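Local structure of xylanase and alpha-amylase inhibitor protein (Scadoxus multiflorus, 3MU7) at residues 91-96 / 137-142. The protein inhibits xylanases and alpha-amylases and has a TIM-barrel fold of the glycosyl hydrolase family 18 type. Residues are numbered along the deposited sequence; the frame is centred on the assembly and turned at random.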
loop_
_atom_site.group_PDB
_atom_site.type_symbol
_atom_site.label_atom_id
_atom_site.label_comp_id
_atom_site.label_asym_id
_atom_site.label_seq_id
_atom_site.Cartn_x
_atom_site.Cartn_y
_atom_site.Cartn_z
ATOM N N ASP A 91 -6.426 -20.206 3.019
ATOM C CA ASP A 91 -5.204 -20.567 2.319
ATOM C C ASP A 91 -4.275 -19.379 2.153
ATOM O O ASP A 91 -3.076 -19.473 2.412
ATOM C CB ASP A 91 -5.527 -21.153 0.944
ATOM C CG ASP A 91 -6.246 -22.479 1.026
ATOM O OD1 ASP A 91 -6.263 -23.091 2.112
ATOM O OD2 ASP A 91 -6.804 -22.891 -0.010
ATOM N N LEU A 92 -4.827 -18.258 1.709
ATOM C CA LEU A 92 -4.006 -17.079 1.528
ATOM C C LEU A 92 -3.479 -16.550 2.862
ATOM O O LEU A 92 -2.313 -16.181 2.959
ATOM C CB LEU A 92 -4.758 -15.994 0.755
ATOM C CG LEU A 92 -3.940 -14.747 0.383
ATOM C CD1 LEU A 92 -2.687 -15.106 -0.422
ATOM C CD2 LEU A 92 -4.799 -13.754 -0.391
ATOM N N ALA A 93 -4.323 -16.539 3.899
ATOM C CA ALA A 93 -3.884 -16.084 5.217
ATOM C C ALA A 93 -2.705 -16.899 5.737
ATOM O O ALA A 93 -1.706 -16.346 6.188
ATOM C CB ALA A 93 -5.029 -16.113 6.212
ATOM N N VAL A 94 -2.816 -18.223 5.655
ATOM C CA VAL A 94 -1.757 -19.109 6.140
ATOM C C VAL A 94 -0.487 -18.949 5.305
ATOM O O VAL A 94 0.616 -18.862 5.847
ATOM C CB VAL A 94 -2.232 -20.579 6.177
ATOM C CG1 VAL A 94 -1.078 -21.545 6.443
ATOM C CG2 VAL A 94 -3.316 -20.747 7.239
ATOM N N TYR A 95 -0.651 -18.884 3.988
ATOM C CA TYR A 95 0.486 -18.693 3.089
ATOM C C TYR A 95 1.250 -17.412 3.425
ATOM O O TYR A 95 2.478 -17.425 3.537
ATOM C CB TYR A 95 -0.009 -18.665 1.643
ATOM C CG TYR A 95 1.017 -18.224 0.626
ATOM C CD1 TYR A 95 1.977 -19.117 0.135
ATOM C CD2 TYR A 95 1.031 -16.913 0.143
ATOM C CE1 TYR A 95 2.927 -18.706 -0.803
ATOM C CE2 TYR A 95 1.968 -16.509 -0.794
ATOM C CZ TYR A 95 2.906 -17.403 -1.255
ATOM O OH TYR A 95 3.824 -16.974 -2.181
ATOM N N LEU A 96 0.522 -16.306 3.586
ATOM C CA LEU A 96 1.147 -15.030 3.913
ATOM C C LEU A 96 1.837 -15.074 5.263
ATOM O O LEU A 96 2.957 -14.589 5.416
ATOM C CB LEU A 96 0.121 -13.905 3.894
ATOM C CG LEU A 96 -0.472 -13.569 2.528
ATOM C CD1 LEU A 96 -1.637 -12.598 2.712
ATOM C CD2 LEU A 96 0.577 -13.005 1.558
ATOM N N ALA A 137 -8.948 -10.889 6.246
ATOM C CA ALA A 137 -8.531 -9.923 7.253
ATOM C C ALA A 137 -8.730 -10.470 8.666
ATOM O O ALA A 137 -7.877 -10.276 9.522
ATOM C CB ALA A 137 -9.260 -8.603 7.076
ATOM N N ASN A 138 -9.847 -11.158 8.904
ATOM C CA ASN A 138 -10.103 -11.743 10.223
ATOM C C ASN A 138 -9.027 -12.736 10.634
ATOM O O ASN A 138 -8.576 -12.738 11.775
ATOM C CB ASN A 138 -11.468 -12.436 10.270
ATOM C CG ASN A 138 -12.625 -11.476 10.314
ATOM O OD1 ASN A 138 -12.476 -10.291 10.583
ATOM N ND2 ASN A 138 -13.802 -12.004 10.065
ATOM N N ILE A 139 -8.623 -13.586 9.701
ATOM C CA ILE A 139 -7.625 -14.597 10.011
ATOM C C ILE A 139 -6.241 -13.967 10.202
ATOM O O ILE A 139 -5.544 -14.280 11.164
ATOM C CB ILE A 139 -7.608 -15.744 8.976
ATOM C CG1 ILE A 139 -8.992 -16.404 8.889
ATOM C CG2 ILE A 139 -6.542 -16.773 9.343
ATOM C CD1 ILE A 139 -9.137 -17.410 7.765
ATOM N N LEU A 140 -5.860 -13.052 9.316
ATOM C CA LEU A 140 -4.602 -12.336 9.501
ATOM C C LEU A 140 -4.591 -11.549 10.813
ATOM O O LEU A 140 -3.593 -11.552 11.531
ATOM C CB LEU A 140 -4.317 -11.409 8.325
ATOM C CG LEU A 140 -3.943 -12.089 7.010
ATOM C CD1 LEU A 140 -3.936 -11.069 5.895
ATOM C CD2 LEU A 140 -2.593 -12.785 7.096
ATOM N N SER A 141 -5.707 -10.897 11.129
ATOM C CA SER A 141 -5.814 -10.140 12.373
ATOM C C SER A 141 -5.698 -11.052 13.594
ATOM O O SER A 141 -5.069 -10.686 14.582
ATOM C CB SER A 141 -7.107 -9.326 12.384
ATOM O OG SER A 141 -7.212 -8.556 13.567
ATOM N N SER A 142 -6.282 -12.245 13.509
ATOM C CA SER A 142 -6.107 -13.267 14.544
ATOM C C SER A 142 -4.625 -13.587 14.746
ATOM O O SER A 142 -4.153 -13.689 15.879
ATOM C CB SER A 142 -6.880 -14.535 14.184
ATOM O OG SER A 142 -6.706 -15.539 15.174
#
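Ala93 and Leu140, whose CA atoms lie 5.7 Å apart, mark the level at which segments 91-96 and 137-142 meet, two helical segments running in roughly the same direction, with their axes 9.0 Å apart at closest approach and a signed crossing angle of -32°. The small methyl of Ala93 points at the other helix, where it meets Ile139 and, less closely, Leu140. Ile139 presents its CG2, which reaches to 3.5 Å from Ala93 CB. With chi1 -58° the longer CG1 arm lies anti to the carbonyl carbon, which leaves CG2 anti to the backbone N and turned to the alanine. In Leu140 the CA-CB bond does not aim across the interface, but its two methyls bridge to the neighbouring helix. Of these, CD2 rests 3.8 Å from Ala93 O and also lies near the alanine's CA and CB, touching backbone as well as methyl. The other branch, CD1, meets Leu96 CD1 at 4.2 Å, one methyl against another, about a helical turn further along. Leu96 also packs on Leu72 and Ile74 of strand 69-76, which seats helix 86-101 on the barrel wall, and Ala93 touches Leu136 of the second helix as well. Helices 86-101 and 133-144 follow consecutive parallel strands, 69-76 and 120-125, and so pack side by side in the outer helical layer of the TIM barrel. No hydrogen bond or charge pair crosses between the segments; their association here rests on van der Waals and hydrophobic contact among aliphatic groups, and the small alanine is consistent with the near approach of the backbones at Ala93 and Leu140.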